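Local structure of drebrin (Homo sapiens, 5Y1Z) at residues Leu33-Asp38 with Lys64-Phe69; Gly58-Gln63 with Val83-Val88; Ala4-Ser9 with Val104-Glu109. The protein probably binds actin filaments through its ADF-homology domain, as a developmentally regulated brain protein of the cofilin-type actin-binding family. All coordinates share one frame; numbering follows the deposited sequence.

Contact 1: residues Leu33-Asp38 with Lys64-Phe69; sequences LYTYED and KVMYGF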
loop_
_atom_site.group_PDB
_atom_site.type_symbol
_atom_site.label_atom_id
_atom_site.label_comp_id
_atom_site.label_asym_id
_atom_site.label_seq_id
_atom_site.Cartn_x
_atom_site.Cartn_y
_atom_site.Cartn_z
ATOM N N LEU A 33 -16.172 15.140 4.780
ATOM C CA LEU A 33 -16.395 13.810 5.331
ATOM C C LEU A 33 -16.386 12.815 4.181
ATOM O O LEU A 33 -17.240 12.895 3.276
ATOM C CB LEU A 33 -17.734 13.754 6.087
ATOM C CG LEU A 33 -18.123 12.387 6.615
ATOM C CD1 LEU A 33 -17.108 11.970 7.677
ATOM C CD2 LEU A 33 -19.540 12.444 7.162
ATOM N N TYR A 34 -15.482 11.841 4.257
ATOM C CA TYR A 34 -15.320 10.791 3.250
ATOM C C TYR A 34 -15.610 9.403 3.818
ATOM O O TYR A 34 -15.572 9.182 5.030
ATOM C CB TYR A 34 -13.898 10.790 2.664
ATOM C CG TYR A 34 -13.368 12.147 2.263
ATOM C CD1 TYR A 34 -13.607 12.638 0.983
ATOM C CD2 TYR A 34 -12.624 12.933 3.142
ATOM C CE1 TYR A 34 -13.137 13.858 0.579
ATOM C CE2 TYR A 34 -12.142 14.180 2.737
ATOM C CZ TYR A 34 -12.408 14.627 1.446
ATOM O OH TYR A 34 -11.967 15.844 0.987
ATOM N N THR A 35 -15.924 8.466 2.928
ATOM C CA THR A 35 -16.273 7.106 3.332
ATOM C C THR A 35 -16.055 6.179 2.142
ATOM O O THR A 35 -15.807 6.628 1.019
ATOM C CB THR A 35 -17.714 7.008 3.855
ATOM O OG1 THR A 35 -17.933 5.706 4.420
ATOM C CG2 THR A 35 -18.719 7.256 2.731
ATOM N N TYR A 36 -16.187 4.878 2.382
ATOM C CA TYR A 36 -16.019 3.941 1.280
ATOM C C TYR A 36 -17.310 3.751 0.494
ATOM O O TYR A 36 -18.414 3.813 1.041
ATOM C CB TYR A 36 -15.520 2.584 1.789
ATOM C CG TYR A 36 -14.212 2.660 2.542
ATOM C CD1 TYR A 36 -14.177 2.928 3.897
ATOM C CD2 TYR A 36 -12.997 2.472 1.884
ATOM C CE1 TYR A 36 -12.981 3.016 4.576
ATOM C CE2 TYR A 36 -11.789 2.550 2.573
ATOM C CZ TYR A 36 -11.797 2.831 3.908
ATOM O OH TYR A 36 -10.595 2.895 4.566
ATOM N N GLU A 37 -17.154 3.513 -0.808
ATOM C CA GLU A 37 -18.284 3.080 -1.612
ATOM C C GLU A 37 -18.591 1.622 -1.319
ATOM O O GLU A 37 -17.698 0.832 -1.008
ATOM C CB GLU A 37 -18.014 3.272 -3.095
ATOM C CG GLU A 37 -19.265 3.653 -3.853
ATOM C CD GLU A 37 -18.999 4.642 -4.963
ATOM O OE1 GLU A 37 -17.990 4.460 -5.684
ATOM O OE2 GLU A 37 -19.816 5.579 -5.134
ATOM N N ASP A 38 -19.872 1.273 -1.402
ATOM C CA ASP A 38 -20.325 -0.039 -0.957
ATOM C C ASP A 38 -19.606 -1.146 -1.713
ATOM O O ASP A 38 -19.434 -1.079 -2.934
ATOM C CB ASP A 38 -21.831 -0.169 -1.147
ATOM C CG ASP A 38 -22.589 1.047 -0.641
ATOM O OD1 ASP A 38 -22.129 1.719 0.327
ATOM O OD2 ASP A 38 -23.649 1.336 -1.238
ATOM N N LYS A 64 -20.530 2.483 9.291
ATOM C CA LYS A 64 -19.507 2.807 8.308
ATOM C C LYS A 64 -18.190 3.216 8.951
ATOM O O LYS A 64 -18.148 3.751 10.058
ATOM C CB LYS A 64 -19.978 3.923 7.352
ATOM C CG LYS A 64 -21.165 3.499 6.479
ATOM C CD LYS A 64 -21.241 4.294 5.181
ATOM C CE LYS A 64 -20.895 3.425 3.967
ATOM N NZ LYS A 64 -19.399 3.085 3.810
ATOM N N VAL A 65 -17.113 2.927 8.233
ATOM C CA VAL A 65 -15.812 3.547 8.441
ATOM C C VAL A 65 -15.775 4.838 7.638
ATOM O O VAL A 65 -16.078 4.842 6.443
ATOM C CB VAL A 65 -14.690 2.590 8.008
ATOM C CG1 VAL A 65 -13.346 3.259 8.133
ATOM C CG2 VAL A 65 -14.745 1.313 8.842
ATOM N N MET A 66 -15.452 5.950 8.292
ATOM C CA MET A 66 -15.439 7.251 7.623
ATOM C C MET A 66 -14.226 8.063 8.085
ATOM O O MET A 66 -13.651 7.817 9.155
ATOM C CB MET A 66 -16.752 8.020 7.875
ATOM C CG MET A 66 -18.019 7.205 7.611
ATOM S SD MET A 66 -19.602 8.111 7.685
ATOM C CE MET A 66 -19.143 9.451 8.668
ATOM N N TYR A 67 -13.839 9.047 7.271
ATOM C CA TYR A 67 -12.690 9.905 7.558
ATOM C C TYR A 67 -13.132 11.361 7.519
ATOM O O TYR A 67 -13.620 11.839 6.489
ATOM C CB TYR A 67 -11.542 9.638 6.568
ATOM C CG TYR A 67 -11.107 8.195 6.584
ATOM C CD1 TYR A 67 -10.400 7.684 7.670
ATOM C CD2 TYR A 67 -11.440 7.328 5.550
ATOM C CE1 TYR A 67 -10.018 6.363 7.727
ATOM C CE2 TYR A 67 -11.059 5.988 5.594
ATOM C CZ TYR A 67 -10.347 5.512 6.690
ATOM O OH TYR A 67 -9.958 4.182 6.772
ATOM N N GLY A 68 -12.959 12.062 8.639
ATOM C CA GLY A 68 -13.380 13.450 8.731
ATOM C C GLY A 68 -12.221 14.421 8.714
ATOM O O GLY A 68 -11.310 14.325 9.529
ATOM N N PHE A 69 -12.201 15.332 7.766
ATOM C CA PHE A 69 -11.090 16.257 7.624
ATOM C C PHE A 69 -11.640 17.628 7.971
ATOM O O PHE A 69 -12.409 18.214 7.197
ATOM C CB PHE A 69 -10.498 16.220 6.218
ATOM C CG PHE A 69 -9.298 17.108 6.040
ATOM C CD1 PHE A 69 -8.036 16.680 6.406
ATOM C CD2 PHE A 69 -9.430 18.386 5.502
ATOM C CE1 PHE A 69 -6.921 17.516 6.216
ATOM C CE2 PHE A 69 -8.328 19.213 5.324
ATOM C CZ PHE A 69 -7.081 18.783 5.683
#
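Leu33 and Met66 meet on one face of the sheet, where the methionine chain folds back at its third torsion and sets its terminal methyl CE in the fork of the leucine, against both CD1 and CD2. Gly68, the residue paired with Leu33, has no side chain here, and Leu33 CD1 lies over its CA at 4.1 Å. Farther along this face Thr35 presents OG1 toward strand 65-69: with OG1 anti to the backbone N (chi1 -171°), the hydroxyl gives its proton to Val65 O at 2.9 Å and accepts one from Lys64 NZ at 3.1 Å. The lysine arm, bent at its last two torsions, crosses the threonine at about a right angle and also reaches Tyr36 O, so NZ bridges two successive residues of the opposite strand.

The other face is aromatic. Tyr36 and Tyr67 lean together obliquely, their planes 69° apart, until the two hydroxyls share a hydrogen bond of 2.6 Å between Tyr36 OH and Tyr67 OH. Val65 CG1 fits against the edge of the Tyr36 ring, 3.6 Å from its CE1. His103 is a second partner of Tyr36 OH, and Cys100 of helix 94-101 covers this tyrosine pair. Tyr34, whose hydroxyl bonds to Leu15 O, instead lies beneath helix 12-23 and stacks on Phe111.

Between these layers, Tyr34 and Tyr67 form a hydrogen-bonded antiparallel pair through two nearly straight backbone bonds. Strands 31-36 and 65-72 are thus joined in the middle of the mixed, helix-flanked sheet of the ADF-homology fold.

Contact 2: residues Gly58-Gln63 with Val83-Val88; sequences GHFENQ and VLINWV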
loop_
_atom_site.group_PDB
_atom_site.type_symbol
_atom_site.label_atom_id
_atom_site.label_comp_id
_atom_site.label_asym_id
_atom_site.label_seq_id
_atom_site.Cartn_x
_atom_site.Cartn_y
_atom_site.Cartn_z
ATOM N N GLY A 58 -22.209 15.306 13.655
ATOM C CA GLY A 58 -23.576 14.920 13.344
ATOM C C GLY A 58 -23.759 14.048 12.104
ATOM O O GLY A 58 -24.870 13.554 11.876
ATOM N N HIS A 59 -22.731 13.895 11.267
ATOM C CA HIS A 59 -22.871 13.134 10.039
ATOM C C HIS A 59 -22.226 11.774 10.091
ATOM O O HIS A 59 -22.269 11.070 9.082
ATOM C CB HIS A 59 -22.290 13.910 8.838
ATOM C CG HIS A 59 -22.989 15.206 8.577
ATOM N ND1 HIS A 59 -22.721 16.356 9.290
ATOM C CD2 HIS A 59 -23.966 15.527 7.699
ATOM C CE1 HIS A 59 -23.512 17.326 8.870
ATOM N NE2 HIS A 59 -24.276 16.848 7.906
ATOM N N PHE A 60 -21.658 11.372 11.230
ATOM C CA PHE A 60 -20.983 10.082 11.303
ATOM C C PHE A 60 -22.014 8.965 11.378
ATOM O O PHE A 60 -23.021 9.089 12.077
ATOM C CB PHE A 60 -20.030 10.025 12.504
ATOM C CG PHE A 60 -18.763 10.862 12.340
ATOM C CD1 PHE A 60 -17.821 10.551 11.382
ATOM C CD2 PHE A 60 -18.525 11.965 13.161
ATOM C CE1 PHE A 60 -16.658 11.305 11.234
ATOM C CE2 PHE A 60 -17.382 12.731 13.018
ATOM C CZ PHE A 60 -16.446 12.408 12.052
ATOM N N GLU A 61 -21.746 7.857 10.693
ATOM C CA GLU A 61 -22.704 6.760 10.604
ATOM C C GLU A 61 -22.147 5.522 11.304
ATOM O O GLU A 61 -20.955 5.208 11.187
ATOM C CB GLU A 61 -23.063 6.453 9.135
ATOM C CG GLU A 61 -23.476 7.703 8.340
ATOM C CD GLU A 61 -23.886 7.453 6.874
ATOM O OE1 GLU A 61 -24.304 6.308 6.505
ATOM O OE2 GLU A 61 -23.794 8.439 6.087
ATOM N N ASN A 62 -23.020 4.828 12.047
ATOM C CA ASN A 62 -22.587 3.763 12.940
ATOM C C ASN A 62 -22.253 2.474 12.204
ATOM O O ASN A 62 -21.653 1.565 12.790
ATOM C CB ASN A 62 -23.692 3.481 13.955
ATOM C CG ASN A 62 -23.875 4.616 14.909
ATOM O OD1 ASN A 62 -22.905 5.177 15.408
ATOM N ND2 ASN A 62 -25.128 4.975 15.175
ATOM N N GLN A 63 -22.661 2.371 10.950
ATOM C CA GLN A 63 -22.426 1.194 10.145
ATOM C C GLN A 63 -21.247 1.366 9.206
ATOM O O GLN A 63 -21.002 0.489 8.376
ATOM C CB GLN A 63 -23.695 0.844 9.367
ATOM C CG GLN A 63 -24.928 0.533 10.261
ATOM C CD GLN A 63 -25.711 1.789 10.751
ATOM O OE1 GLN A 63 -25.143 2.678 11.404
ATOM N NE2 GLN A 63 -27.027 1.844 10.446
ATOM N N VAL A 83 -7.362 18.350 11.549
ATOM C CA VAL A 83 -7.695 17.134 12.273
ATOM C C VAL A 83 -8.254 16.139 11.275
ATOM O O VAL A 83 -9.104 16.493 10.444
ATOM C CB VAL A 83 -8.724 17.407 13.382
ATOM C CG1 VAL A 83 -9.050 16.113 14.124
ATOM C CG2 VAL A 83 -8.215 18.483 14.311
ATOM N N LEU A 84 -7.787 14.903 11.353
ATOM C CA LEU A 84 -8.411 13.802 10.640
ATOM C C LEU A 84 -9.049 12.892 11.680
ATOM O O LEU A 84 -8.356 12.331 12.533
ATOM C CB LEU A 84 -7.392 13.043 9.790
ATOM C CG LEU A 84 -7.946 11.840 9.026
ATOM C CD1 LEU A 84 -8.841 12.373 7.935
ATOM C CD2 LEU A 84 -6.839 11.002 8.455
ATOM N N ILE A 85 -10.359 12.732 11.602
ATOM C CA ILE A 85 -11.094 11.830 12.476
ATOM C C ILE A 85 -11.180 10.480 11.788
ATOM O O ILE A 85 -11.748 10.363 10.695
ATOM C CB ILE A 85 -12.489 12.372 12.787
ATOM C CG1 ILE A 85 -12.347 13.625 13.640
ATOM C CG2 ILE A 85 -13.267 11.318 13.554
ATOM C CD1 ILE A 85 -13.512 14.524 13.566
ATOM N N ASN A 86 -10.561 9.478 12.406
ATOM C CA ASN A 86 -10.627 8.092 11.975
ATOM C C ASN A 86 -11.851 7.478 12.632
ATOM O O ASN A 86 -11.788 6.955 13.751
ATOM C CB ASN A 86 -9.344 7.377 12.364
ATOM C CG ASN A 86 -9.386 5.914 12.063
ATOM O OD1 ASN A 86 -9.940 5.497 11.045
ATOM N ND2 ASN A 86 -8.784 5.114 12.937
ATOM N N TRP A 87 -12.985 7.550 11.937
ATOM C CA TRP A 87 -14.249 7.064 12.471
ATOM C C TRP A 87 -14.507 5.603 12.111
ATOM O O TRP A 87 -14.541 5.223 10.929
ATOM C CB TRP A 87 -15.402 7.921 11.961
ATOM C CG TRP A 87 -16.750 7.390 12.364
ATOM C CD1 TRP A 87 -17.516 6.501 11.681
ATOM C CD2 TRP A 87 -17.478 7.719 13.559
ATOM N NE1 TRP A 87 -18.679 6.262 12.358
ATOM C CE2 TRP A 87 -18.687 7.000 13.514
ATOM C CE3 TRP A 87 -17.239 8.578 14.646
ATOM C CZ2 TRP A 87 -19.657 7.097 14.527
ATOM C CZ3 TRP A 87 -18.202 8.671 15.653
ATOM C CH2 TRP A 87 -19.388 7.934 15.586
ATOM N N VAL A 88 -14.752 4.793 13.129
ATOM C CA VAL A 88 -15.188 3.431 12.923
ATOM C C VAL A 88 -16.469 3.249 13.707
ATOM O O VAL A 88 -16.462 3.310 14.942
ATOM C CB VAL A 88 -14.129 2.407 13.342
ATOM C CG1 VAL A 88 -14.597 1.011 13.000
ATOM C CG2 VAL A 88 -12.826 2.705 12.622
#
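The indole NE1 of Trp87 donates to the backbone Glu61 O at 2.8 Å, with an N-H...O angle of 155°. The bond is not laid along a lone pair: NE1 stands 47° above the carbonyl plane, and the oxygen itself is slightly tilted from the plane of the indole. It ties the side chain of a strand residue to the main chain of the loop that leads into strand 65-72.

Phe60, one residue earlier in that loop, closes over a face of the same indole. Its CB sits almost directly above the centre of the six-membered ring, a CH-pi contact of 3.4 Å from CB to the centroid of that Trp87 ring. Beyond CB the phenyl ring continues in an offset stack, its plane only 14° from that of the indole, and slides across CD2 and CG toward Trp87 CB. The indole leans to the carbonyl side of its own residue, with a broad face to the loop.

These groups attach the loop between helix 52-56 and strand 65-72 to strand 81-88, across a sheet face of the ADF-homology fold. Trp87 and Ile85, two residues apart on the strand, both send their CB toward the loop, and Phe60 spans them. Its far end, CZ, packs on Ile85 CG2 at 3.7 Å, with CD1 of the isoleucine close by. Ile126 also touches the Phe60 side chain, while Ala120 of strand 116-120 packs against both Ile85 and Trp87.

Toward solvent, the exposed Asn62 places OD1 at the edge of the indole, in its plane and 3.9 Å from Trp87 CZ2.

Contact 3: residues Ala4-Ser9 with Val104-Glu109; sequences AGVSFS and VAKVAE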
loop_
_atom_site.group_PDB
_atom_site.type_symbol
_atom_site.label_atom_id
_atom_site.label_comp_id
_atom_site.label_asym_id
_atom_site.label_seq_id
_atom_site.Cartn_x
_atom_site.Cartn_y
_atom_site.Cartn_z
ATOM N N ALA A 4 -5.286 -3.883 -3.198
ATOM C CA ALA A 4 -4.769 -2.536 -3.389
ATOM C C ALA A 4 -5.009 -1.667 -2.167
ATOM O O ALA A 4 -4.246 -0.726 -1.919
ATOM C CB ALA A 4 -5.401 -1.896 -4.631
ATOM N N GLY A 5 -6.069 -1.938 -1.410
ATOM C CA GLY A 5 -6.382 -1.113 -0.257
ATOM C C GLY A 5 -7.230 0.080 -0.655
ATOM O O GLY A 5 -7.864 0.103 -1.713
ATOM N N VAL A 6 -7.224 1.099 0.210
ATOM C CA VAL A 6 -7.935 2.333 -0.103
ATOM C C VAL A 6 -7.518 2.851 -1.474
ATOM O O VAL A 6 -6.344 2.812 -1.845
ATOM C CB VAL A 6 -7.723 3.378 1.005
ATOM C CG1 VAL A 6 -6.322 3.924 0.986
ATOM C CG2 VAL A 6 -8.753 4.527 0.826
ATOM N N SER A 7 -8.494 3.255 -2.260
ATOM C CA SER A 7 -8.272 3.826 -3.573
ATOM C C SER A 7 -8.791 5.259 -3.630
ATOM O O SER A 7 -9.840 5.581 -3.060
ATOM C CB SER A 7 -8.964 2.997 -4.634
ATOM O OG SER A 7 -9.299 3.819 -5.737
ATOM N N PHE A 8 -8.052 6.127 -4.310
ATOM C CA PHE A 8 -8.525 7.482 -4.544
ATOM C C PHE A 8 -8.741 7.773 -6.023
ATOM O O PHE A 8 -8.777 8.943 -6.409
ATOM C CB PHE A 8 -7.563 8.501 -3.948
ATOM C CG PHE A 8 -7.134 8.189 -2.547
ATOM C CD1 PHE A 8 -7.902 8.577 -1.469
ATOM C CD2 PHE A 8 -5.966 7.505 -2.302
ATOM C CE1 PHE A 8 -7.481 8.281 -0.174
ATOM C CE2 PHE A 8 -5.557 7.207 -1.006
ATOM C CZ PHE A 8 -6.299 7.582 0.043
ATOM N N SER A 9 -8.894 6.749 -6.866
ATOM C CA SER A 9 -8.922 7.005 -8.303
ATOM C C SER A 9 -10.299 7.460 -8.743
ATOM O O SER A 9 -10.473 8.597 -9.198
ATOM C CB SER A 9 -8.528 5.749 -9.075
ATOM O OG SER A 9 -7.242 5.329 -8.700
ATOM N N VAL A 104 -5.512 4.189 7.131
ATOM C CA VAL A 104 -5.570 5.527 7.712
ATOM C C VAL A 104 -4.374 6.358 7.263
ATOM O O VAL A 104 -4.528 7.485 6.778
ATOM C CB VAL A 104 -5.655 5.436 9.244
ATOM C CG1 VAL A 104 -5.584 6.820 9.870
ATOM C CG2 VAL A 104 -6.919 4.702 9.651
ATOM N N ALA A 105 -3.167 5.791 7.370
ATOM C CA ALA A 105 -1.960 6.536 7.016
ATOM C C ALA A 105 -1.985 6.989 5.561
ATOM O O ALA A 105 -1.549 8.101 5.235
ATOM C CB ALA A 105 -0.730 5.680 7.271
ATOM N N LYS A 106 -2.447 6.117 4.670
ATOM C CA LYS A 106 -2.563 6.463 3.262
ATOM C C LYS A 106 -3.589 7.586 3.043
ATOM O O LYS A 106 -3.374 8.474 2.207
ATOM C CB LYS A 106 -2.904 5.185 2.501
ATOM C CG LYS A 106 -2.546 5.140 1.045
ATOM C CD LYS A 106 -2.466 3.696 0.653
ATOM C CE LYS A 106 -3.011 3.443 -0.726
ATOM N NZ LYS A 106 -3.324 1.974 -0.856
ATOM N N VAL A 107 -4.693 7.588 3.805
ATOM C CA VAL A 107 -5.649 8.696 3.724
ATOM C C VAL A 107 -5.017 10.005 4.207
ATOM O O VAL A 107 -5.177 11.058 3.577
ATOM C CB VAL A 107 -6.923 8.365 4.519
ATOM C CG1 VAL A 107 -7.765 9.628 4.713
ATOM C CG2 VAL A 107 -7.737 7.292 3.798
ATOM N N ALA A 108 -4.291 9.969 5.331
ATOM C CA ALA A 108 -3.622 11.178 5.806
ATOM C C ALA A 108 -2.596 11.660 4.804
ATOM O O ALA A 108 -2.368 12.869 4.663
ATOM C CB ALA A 108 -2.956 10.935 7.158
ATOM N N GLU A 109 -1.968 10.733 4.098
ATOM C CA GLU A 109 -0.994 11.143 3.108
ATOM C C GLU A 109 -1.684 11.761 1.910
ATOM O O GLU A 109 -1.129 12.662 1.268
ATOM C CB GLU A 109 -0.163 9.935 2.679
ATOM C CG GLU A 109 1.038 10.274 1.873
ATOM C CD GLU A 109 2.013 11.120 2.647
ATOM O OE1 GLU A 109 1.953 11.093 3.893
ATOM O OE2 GLU A 109 2.851 11.802 2.014
#
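Val6 and Phe8 face helix 104-110 with Ser7 turned away between them, and their side chains form the closely packed, buried part of the contact. Val107 receives both: its CG2 lies 4.0 Å from Phe8 CZ and 4.2 Å from Val6 CG2, and each of the two crosses the helix valine at about a right angle. The tip of the phenyl ring also reaches the helix backbone, with CZ 3.7 Å from Lys106 O.

Lys106 forms the loosely held rim. With its CG swung away from the backbone N (chi1 -156°), the lysine reaches from the helix across to the 4-9 loop, and its methylenes run past Val6 CG1, the two side chains pointing in opposite directions. The amino group ends among backbone oxygens: it makes a weak hydrogen bond of 3.3 Å from Lys106 NZ to Val6 O and lies 3.0 Å from Ala4 O, beside the exposed Ala4. The apolar stem of the lysine thus borders Val6 and Phe8 while its charge sits at the margin. The chain of another protein comes against Lys106 and Phe8 and shares a hydrogen bond with Glu109 OE2.

Behind the packed part, Leu43 of strand 43-49 touches Phe8 and Val107, and Leu84 of strand 81-88 touches Val107. Phe8 also stacks on Phe110. The segment leading into helix 12-23 is therefore laid beside helix 104-110, over the same face of the central sheet.

Overall arrangement
Contacts 1 and 2 share the centre of the sheet, their centres about 7 Å apart, because strands 65-72 and 81-88 are neighbours: Gly68 O lies 2.8 Å from Ile85 N and Met66 O 2.9 Å from Trp87 N, both probable hydrogen bonds. Met66 also packs on Phe60, so one sheet face is continuous from contact 1 into contact 2. Contact 3 is on the other side, about 11 Å from contact 1 and 16 Å from contact 2, centre to centre. There Tyr67 of contact 1 meets Val104 and Val107, Tyr36 meets Val6, and Leu84 of contact 2 meets Ala108. Along the chain, contact 3 encloses the other two.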